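Local coordinates for protein putative glycoside hydrolase (Parabacteroides distasonis ATCC 8503, PDB 3GYC) that probably hydrolyses glycosidic bonds, as a cellulase-like putative glycoside hydrolase of the TIM-barrel clan, at residues M21-W31 and D81-V92. Residues are numbered along the deposited sequence; the frame is centred on the assembly and turned at random.
With EDO (1,2-ethanediol), chain E; EDO (1,2-ethanediol), chain D.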
HETATM    1  N   MSE A  21       5.092   0.870   3.100  1.00 13.35           N
HETATM    2  CA  MSE A  21       4.791  -0.313   2.300  1.00 13.28           C
HETATM    3  C   MSE A  21       6.065  -1.135   2.069  1.00 12.34           C
HETATM    4  O   MSE A  21       7.024  -0.634   1.435  1.00 12.82           O
HETATM    5  CB  MSE A  21       4.256   0.091   0.938  1.00 12.69           C
HETATM    6  CG  MSE A  21       4.005  -1.108   0.050  1.00 12.80           C
HETATM    7 SE   MSE A  21       3.826  -0.568  -1.758  0.75  9.28          SE
HETATM    8  CE  MSE A  21       5.712  -0.198  -2.134  1.00 12.08           C
ATOM      9  N   TRP A  22       6.119  -2.327   2.675  1.00 12.36           N
ATOM     10  CA  TRP A  22       7.169  -3.312   2.392  1.00 12.14           C
ATOM     11  C   TRP A  22       6.660  -4.446   1.488  1.00 12.83           C
ATOM     12  O   TRP A  22       7.401  -5.408   1.199  1.00 12.96           O
ATOM     13  CB  TRP A  22       7.820  -3.804   3.672  1.00 11.89           C
ATOM     14  CG  TRP A  22       8.871  -2.846   4.233  1.00 11.80           C
ATOM     15  CD1 TRP A  22       9.132  -1.583   3.812  1.00 12.27           C
ATOM     16  CD2 TRP A  22       9.711  -3.043   5.407  1.00 11.48           C
ATOM     17  NE1 TRP A  22      10.149  -1.006   4.574  1.00 11.03           N
ATOM     18  CE2 TRP A  22      10.527  -1.895   5.538  1.00 11.35           C
ATOM     19  CE3 TRP A  22       9.943  -4.117   6.251  1.00 12.29           C
ATOM     20  CZ2 TRP A  22      11.467  -1.764   6.538  1.00 11.48           C
ATOM     21  CZ3 TRP A  22      10.869  -3.987   7.224  1.00 13.29           C
ATOM     22  CH2 TRP A  22      11.621  -2.817   7.372  1.00 11.36           C
ATOM     23  N   ASP A  23       5.414  -4.288   1.024  1.00 11.98           N
ATOM     24  CA  ASP A  23       4.812  -5.078  -0.049  1.00 12.13           C
ATOM     25  C   ASP A  23       5.165  -6.583   0.031  1.00 11.97           C
ATOM     26  O   ASP A  23       4.927  -7.213   1.045  1.00 12.00           O
ATOM     27  CB  ASP A  23       5.183  -4.429  -1.407  1.00 10.73           C
ATOM     28  CG  ASP A  23       6.726  -4.197  -1.563  1.00 13.80           C
ATOM     29  OD1 ASP A  23       7.228  -3.159  -1.042  1.00 13.64           O
ATOM     30  OD2 ASP A  23       7.433  -5.069  -2.136  1.00 12.00           O
ATOM     31  N   PHE A  24       5.719  -7.135  -1.039  1.00 11.56           N
ATOM     32  CA  PHE A  24       6.174  -8.525  -1.065  1.00 12.57           C
ATOM     33  C   PHE A  24       7.713  -8.573  -0.952  1.00 14.23           C
ATOM     34  O   PHE A  24       8.307  -9.651  -0.881  1.00 14.73           O
ATOM     35  CB  PHE A  24       5.620  -9.250  -2.312  1.00 11.35           C
ATOM     36  CG  PHE A  24       5.561  -8.411  -3.559  1.00 13.41           C
ATOM     37  CD1 PHE A  24       6.645  -8.361  -4.442  1.00 15.41           C
ATOM     38  CD2 PHE A  24       4.422  -7.688  -3.872  1.00 12.63           C
ATOM     39  CE1 PHE A  24       6.557  -7.575  -5.635  1.00 15.63           C
ATOM     40  CE2 PHE A  24       4.343  -6.925  -5.038  1.00 13.66           C
ATOM     41  CZ  PHE A  24       5.419  -6.873  -5.907  1.00 15.14           C
ATOM     42  N   SER A  25       8.366  -7.396  -0.833  1.00 11.82           N
ATOM     43  CA  SER A  25       9.810  -7.366  -0.686  1.00  9.93           C
ATOM     44  C   SER A  25      10.304  -7.961   0.661  1.00 10.07           C
ATOM     45  O   SER A  25      11.372  -8.548   0.713  1.00  9.07           O
ATOM     46  CB  SER A  25      10.335  -5.950  -0.877  1.00 10.65           C
ATOM     47  OG  SER A  25      10.033  -5.407  -2.153  1.00  9.67           O
ATOM     48  N   TRP A  26       9.513  -7.838   1.731  1.00 10.54           N
ATOM     49  CA  TRP A  26       9.900  -8.334   3.029  1.00 10.00           C
ATOM     50  C   TRP A  26      10.233  -9.833   2.996  1.00 10.36           C
ATOM     51  O   TRP A  26      11.103 -10.299   3.755  1.00 10.06           O
ATOM     52  CB  TRP A  26       8.766  -8.044   4.081  1.00  9.80           C
ATOM     53  CG  TRP A  26       7.556  -8.906   3.875  1.00  9.81           C
ATOM     54  CD1 TRP A  26       6.514  -8.662   3.054  1.00 10.63           C
ATOM     55  CD2 TRP A  26       7.295 -10.180   4.479  1.00  7.83           C
ATOM     56  NE1 TRP A  26       5.622  -9.712   3.085  1.00 10.89           N
ATOM     57  CE2 TRP A  26       6.060 -10.637   3.978  1.00  8.83           C
ATOM     58  CE3 TRP A  26       7.981 -10.975   5.373  1.00 11.16           C
ATOM     59  CZ2 TRP A  26       5.509 -11.848   4.354  1.00  9.58           C
ATOM     60  CZ3 TRP A  26       7.452 -12.153   5.747  1.00 10.59           C
ATOM     61  CH2 TRP A  26       6.225 -12.592   5.244  1.00 12.29           C
ATOM     62  N   LEU A  27       9.518 -10.580   2.156  1.00 10.33           N
ATOM     63  CA  LEU A  27       9.745 -12.018   2.061  1.00 10.74           C
ATOM     64  C   LEU A  27      10.678 -12.349   0.898  1.00 11.55           C
ATOM     65  O   LEU A  27      11.524 -13.241   1.036  1.00 12.87           O
ATOM     66  CB  LEU A  27       8.400 -12.742   1.885  1.00 10.23           C
ATOM     67  CG  LEU A  27       8.423 -14.261   1.913  1.00 10.14           C
ATOM     68  CD1 LEU A  27       9.040 -14.750   3.236  1.00  9.06           C
ATOM     69  CD2 LEU A  27       6.970 -14.814   1.632  1.00  7.48           C
ATOM     70  N   GLU A  28      10.536 -11.649  -0.220  1.00 10.21           N
ATOM     71  CA  GLU A  28      11.266 -11.983  -1.454  1.00 10.78           C
ATOM     72  C   GLU A  28      12.684 -11.489  -1.595  1.00 13.20           C
ATOM     73  O   GLU A  28      13.503 -12.163  -2.194  1.00 10.23           O
ATOM     74  CB  GLU A  28      10.482 -11.482  -2.655  1.00 10.98           C
ATOM     75  CG  GLU A  28       9.269 -12.354  -2.862  1.00 11.43           C
ATOM     76  CD  GLU A  28       8.408 -11.924  -4.023  1.00 11.30           C
ATOM     77  OE1 GLU A  28       8.949 -11.592  -5.098  1.00 13.94           O
ATOM     78  OE2 GLU A  28       7.162 -12.032  -3.903  1.00 11.00           O
ATOM     79  N   ARG A  29      12.960 -10.310  -1.035  1.00 10.69           N
ATOM     80  CA  ARG A  29      14.263  -9.658  -1.250  1.00 10.81           C
ATOM     81  C   ARG A  29      15.237 -10.015  -0.211  1.00 11.65           C
ATOM     82  O   ARG A  29      15.640  -9.193   0.647  1.00 10.68           O
ATOM     83  CB  ARG A  29      14.069  -8.152  -1.375  1.00 10.19           C
ATOM     84  CG  ARG A  29      13.351  -7.750  -2.629  1.00 11.05           C
ATOM     85  CD  ARG A  29      13.502  -6.223  -2.908  1.00 10.93           C
ATOM     86  NE  ARG A  29      14.876  -5.848  -3.241  1.00 12.21           N
ATOM     87  CZ  ARG A  29      15.404  -5.799  -4.460  1.00 11.33           C
ATOM     88  NH1 ARG A  29      14.753  -6.213  -5.526  1.00 13.73           N
ATOM     89  NH2 ARG A  29      16.677  -5.470  -4.598  1.00 13.04           N
ATOM     90  N   ARG A  30      15.579 -11.310  -0.233  1.00 12.05           N
ATOM     91  CA  ARG A  30      16.447 -11.859   0.795  1.00 12.84           C
ATOM     92  C   ARG A  30      17.639 -12.655   0.243  1.00 11.05           C
ATOM     93  O   ARG A  30      18.250 -13.437   0.948  1.00 10.80           O
ATOM     94  CB  ARG A  30      15.607 -12.647   1.789  1.00 15.32           C
ATOM     95  CG  ARG A  30      14.375 -11.881   2.262  1.00 16.30           C
ATOM     96  CD  ARG A  30      13.683 -12.648   3.352  1.00 16.02           C
ATOM     97  NE  ARG A  30      14.337 -12.506   4.658  1.00 15.72           N
ATOM     98  CZ  ARG A  30      14.266 -13.377   5.655  1.00 15.61           C
ATOM     99  NH1 ARG A  30      13.686 -14.554   5.501  1.00 15.52           N
ATOM    100  NH2 ARG A  30      14.803 -13.083   6.818  1.00 15.76           N
ATOM    101  N   TRP A  31      17.987 -12.392  -1.014  1.00 11.50           N
ATOM    102  CA  TRP A  31      19.226 -12.870  -1.616  1.00 10.60           C
ATOM    103  C   TRP A  31      20.267 -11.832  -1.192  1.00 11.41           C
ATOM    104  O   TRP A  31      19.896 -10.790  -0.701  1.00 11.13           O
ATOM    105  CB  TRP A  31      19.121 -12.952  -3.156  1.00 10.64           C
ATOM    106  CG  TRP A  31      18.866 -11.699  -3.880  1.00 10.26           C
ATOM    107  CD1 TRP A  31      19.800 -10.814  -4.312  1.00  9.68           C
ATOM    108  CD2 TRP A  31      17.607 -11.179  -4.287  1.00 10.06           C
ATOM    109  NE1 TRP A  31      19.211  -9.776  -4.926  1.00 10.56           N
ATOM    110  CE2 TRP A  31      17.865  -9.965  -4.939  1.00 10.78           C
ATOM    111  CE3 TRP A  31      16.281 -11.585  -4.108  1.00  9.52           C
ATOM    112  CZ2 TRP A  31      16.874  -9.169  -5.452  1.00 11.57           C
ATOM    113  CZ3 TRP A  31      15.267 -10.786  -4.638  1.00 10.05           C
ATOM    114  CH2 TRP A  31      15.566  -9.604  -5.302  1.00 11.38           C
ATOM    115  N   ASP A  81      12.545  -2.257  -8.304  1.00 14.18           N
ATOM    116  CA  ASP A  81      13.241  -2.887  -7.158  1.00 14.11           C
ATOM    117  C   ASP A  81      12.338  -3.363  -5.983  1.00 12.95           C
ATOM    118  O   ASP A  81      12.823  -3.608  -4.875  1.00 11.82           O
ATOM    119  CB  ASP A  81      14.397  -1.966  -6.641  1.00 14.89           C
ATOM    120  CG  ASP A  81      15.632  -1.957  -7.596  1.00 16.51           C
ATOM    121  OD1 ASP A  81      15.754  -2.880  -8.469  1.00 17.29           O
ATOM    122  OD2 ASP A  81      16.466  -1.016  -7.467  1.00 19.35           O
ATOM    123  N   TRP A  82      11.034  -3.459  -6.218  1.00 13.23           N
ATOM    124  CA  TRP A  82      10.142  -4.076  -5.264  1.00 13.88           C
ATOM    125  C   TRP A  82      10.150  -5.550  -5.639  1.00 12.27           C
ATOM    126  O   TRP A  82      10.057  -5.914  -6.813  1.00 12.77           O
ATOM    127  CB  TRP A  82       8.730  -3.565  -5.339  1.00 14.41           C
ATOM    128  CG  TRP A  82       8.612  -2.156  -5.015  1.00 14.72           C
ATOM    129  CD1 TRP A  82       8.769  -1.576  -3.788  1.00 14.75           C
ATOM    130  CD2 TRP A  82       8.328  -1.103  -5.937  1.00 12.48           C
ATOM    131  NE1 TRP A  82       8.590  -0.212  -3.895  1.00 13.58           N
ATOM    132  CE2 TRP A  82       8.322   0.097  -5.202  1.00 12.77           C
ATOM    133  CE3 TRP A  82       8.058  -1.056  -7.316  1.00 12.66           C
ATOM    134  CZ2 TRP A  82       8.027   1.323  -5.783  1.00 14.07           C
ATOM    135  CZ3 TRP A  82       7.784   0.177  -7.893  1.00 13.27           C
ATOM    136  CH2 TRP A  82       7.771   1.343  -7.129  1.00 13.96           C
ATOM    137  N   GLY A  83      10.253  -6.396  -4.644  1.00 11.18           N
ATOM    138  CA  GLY A  83      10.240  -7.825  -4.907  1.00 10.77           C
ATOM    139  C   GLY A  83      11.337  -8.359  -5.812  1.00 10.79           C
ATOM    140  O   GLY A  83      12.434  -7.826  -5.876  1.00 11.46           O
ATOM    141  N   SER A  84      11.005  -9.393  -6.591  1.00 10.46           N
ATOM    142  CA  SER A  84      11.985 -10.138  -7.364  1.00 11.26           C
ATOM    143  C   SER A  84      12.045  -9.787  -8.849  1.00 11.83           C
ATOM    144  O   SER A  84      11.010  -9.796  -9.517  1.00 14.46           O
ATOM    145  CB  SER A  84      11.642 -11.667  -7.252  1.00 12.70           C
ATOM    146  OG  SER A  84      11.564 -12.098  -5.912  1.00 11.82           O
ATOM    147  N   PRO A  85      13.257  -9.580  -9.400  1.00 10.27           N
ATOM    148  CA  PRO A  85      13.414  -9.248 -10.802  1.00 11.14           C
ATOM    149  C   PRO A  85      13.496 -10.480 -11.683  1.00 11.86           C
ATOM    150  O   PRO A  85      13.739 -10.349 -12.869  1.00 13.51           O
ATOM    151  CB  PRO A  85      14.770  -8.531 -10.838  1.00 11.72           C
ATOM    152  CG  PRO A  85      15.583  -9.271  -9.779  1.00 12.38           C
ATOM    153  CD  PRO A  85      14.546  -9.515  -8.681  1.00 11.94           C
ATOM    154  N   ASP A  86      13.315 -11.657 -11.082  1.00 12.15           N
ATOM    155  CA  ASP A  86      13.402 -12.925 -11.820  1.00 11.22           C
ATOM    156  C   ASP A  86      12.703 -13.973 -10.928  1.00 10.16           C
ATOM    157  O   ASP A  86      12.147 -13.631  -9.890  1.00 10.00           O
ATOM    158  CB  ASP A  86      14.883 -13.270 -12.098  1.00 11.09           C
ATOM    159  CG  ASP A  86      15.081 -14.175 -13.326  1.00 13.05           C
ATOM    160  OD1 ASP A  86      14.154 -14.923 -13.737  1.00 12.60           O
ATOM    161  OD2 ASP A  86      16.217 -14.179 -13.860  1.00 14.85           O
HETATM  162  N   MSE A  87      12.720 -15.236 -11.336  1.00 11.87           N
HETATM  163  CA  MSE A  87      12.059 -16.276 -10.545  0.50 12.96           C
HETATM  164  C   MSE A  87      12.673 -16.330  -9.149  1.00 11.39           C
HETATM  165  O   MSE A  87      13.869 -16.023  -8.940  1.00 12.12           O
HETATM  166  CB  MSE A  87      12.131 -17.627 -11.229  0.50 15.51           C
HETATM  167  CG  MSE A  87      11.591 -17.579 -12.649  0.50 18.19           C
HETATM  168 SE   MSE A  87      10.981 -19.298 -13.260  0.38 21.30          SE
HETATM  169  CE  MSE A  87      12.537 -20.395 -12.745  0.50 20.37           C
ATOM    170  N   ASN A  88      11.838 -16.659  -8.177  1.00 11.20           N
ATOM    171  CA  ASN A  88      12.299 -16.700  -6.803  1.00 12.03           C
ATOM    172  C   ASN A  88      11.444 -17.721  -6.050  1.00 14.27           C
ATOM    173  O   ASN A  88      10.384 -18.145  -6.539  1.00 17.43           O
ATOM    174  CB  ASN A  88      12.190 -15.304  -6.193  1.00  9.25           C
ATOM    175  CG  ASN A  88      13.030 -15.140  -4.937  1.00  9.54           C
ATOM    176  OD1 ASN A  88      13.779 -16.056  -4.514  1.00  7.99           O
ATOM    177  ND2 ASN A  88      13.001 -13.925  -4.387  1.00  9.07           N
ATOM    178  N   GLU A  89      11.945 -18.173  -4.909  1.00 15.23           N
ATOM    179  CA  GLU A  89      11.252 -19.170  -4.098  1.00 17.96           C
ATOM    180  C   GLU A  89      10.989 -18.611  -2.754  1.00 16.49           C
ATOM    181  O   GLU A  89      11.886 -18.048  -2.155  1.00 17.76           O
ATOM    182  CB  GLU A  89      12.110 -20.402  -3.876  1.00 20.68           C
ATOM    183  CG  GLU A  89      12.315 -21.272  -5.068  1.00 25.40           C
ATOM    184  CD  GLU A  89      13.062 -22.577  -4.692  1.00 29.76           C
ATOM    185  OE1 GLU A  89      12.957 -23.017  -3.495  1.00 32.70           O
ATOM    186  OE2 GLU A  89      13.711 -23.185  -5.592  1.00 34.02           O
ATOM    187  N   VAL A  90       9.769 -18.752  -2.267  1.00 15.33           N
ATOM    188  CA  VAL A  90       9.438 -18.314  -0.910  1.00 13.48           C
ATOM    189  C   VAL A  90       8.647 -19.368  -0.146  1.00 12.48           C
ATOM    190  O   VAL A  90       7.949 -20.209  -0.751  1.00 13.12           O
ATOM    191  CB  VAL A  90       8.596 -17.014  -0.911  1.00 13.35           C
ATOM    192  CG1 VAL A  90       9.366 -15.877  -1.637  1.00 14.40           C
ATOM    193  CG2 VAL A  90       7.197 -17.253  -1.504  1.00 13.19           C
ATOM    194  N   GLN A  91       8.809 -19.339   1.179  1.00 11.26           N
ATOM    195  CA  GLN A  91       8.023 -20.158   2.103  1.00 10.70           C
ATOM    196  C   GLN A  91       7.361 -19.136   3.041  1.00 10.22           C
ATOM    197  O   GLN A  91       8.036 -18.407   3.809  1.00  9.05           O
ATOM    198  CB  GLN A  91       8.857 -21.202   2.844  1.00 10.18           C
ATOM    199  CG  GLN A  91       8.007 -22.073   3.701  1.00 10.47           C
ATOM    200  CD  GLN A  91       8.768 -23.010   4.600  1.00 11.19           C
ATOM    201  OE1 GLN A  91       9.768 -23.610   4.217  1.00 11.20           O
ATOM    202  NE2 GLN A  91       8.234 -23.214   5.783  1.00 12.63           N
ATOM    203  N   VAL A  92       6.035 -19.071   2.990  1.00 11.39           N
ATOM    204  CA  VAL A  92       5.302 -17.983   3.654  1.00 10.08           C
ATOM    205  C   VAL A  92       5.170 -18.158   5.163  1.00 10.55           C
ATOM    206  O   VAL A  92       5.352 -17.195   5.894  1.00 12.37           O
ATOM    207  CB  VAL A  92       3.965 -17.681   2.973  1.00  9.64           C
ATOM    208  CG1 VAL A  92       3.295 -16.456   3.556  1.00  9.45           C
ATOM    209  CG2 VAL A  92       4.164 -17.463   1.477  1.00  9.57           C
TER
HETATM  210  C1  EDO E   4      14.901 -14.679  -1.195  1.00 45.76           C
HETATM  211  O1  EDO E   4      13.801 -15.622  -1.076  1.00 47.56           O
HETATM  212  C2  EDO E   4      16.098 -15.288  -1.899  1.00 45.93           C
HETATM  213  O2  EDO E   4      15.965 -15.370  -3.338  1.00 44.39           O
HETATM  214  C1  EDO D   3      18.519  -6.362  -8.059  1.00 32.76           C
HETATM  215  O1  EDO D   3      18.579  -5.802  -6.733  1.00 32.92           O
HETATM  216  C2  EDO D   3      17.295  -5.855  -8.766  1.00 32.54           C
HETATM  217  O2  EDO D   3      16.114  -5.830  -7.942  1.00 30.83           O
HETATM  218  O   HOH W   1       9.590   0.357  -0.643  1.00 32.47           O
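The backbones of 21-31 and 81-92 come closest at Ser-25 and Gly-83, whose CA atoms lie 4.3 Å apart. There Gly-83 N donates to Ser-25 OG over 2.7 Å, in a nearly straight bond (164°). The Ser-25 hydroxyl in turn donates to Asp-23 OD2, on the syn side of the carboxylate, and the same oxygen caps Ser-25 N. Gly-83 has positive phi, which favours glycine, and its CA packs 3.7 Å from Phe-24 CD1.

Glu-28 OE1 accepts from Ser-84 OG on its anti side, while OE2 turns to Tyr-59 and to a salt bridge with Arg-117. The amide of Asn-88 has both its N-H groups used in plane: ND2 donates to Glu-28 O at 2.9 Å and to Ser-84 OG at 2.8 Å. Residues 21-31 are the end of barrel strand 17-23 and the short helix 25-28 after it; 81-92 belong to the excursion between strand 53-57 and helix 95-105, which holds a small antiparallel pair of strands, 71-73 with 88-90.

Arg-29 bends at chi3 (67°), bringing NH1 2.8 Å from Gly-83 O, nearly along the C=O axis. Its guanidinium lies between Trp-31 CZ2 over one face and Asp-81 O and CB over the other, neither of these bonded to it. NH1 and NH2 also donate to an ethanediol, probably from the crystallisation liquor. With an alanine in place of Arg-29, Gly-83 O would probably lose this donor and a gap would open beside Trp-31. Farther along, Leu-27 CD2 meets Val-90 CB at 3.7 Å and also touches Val-92.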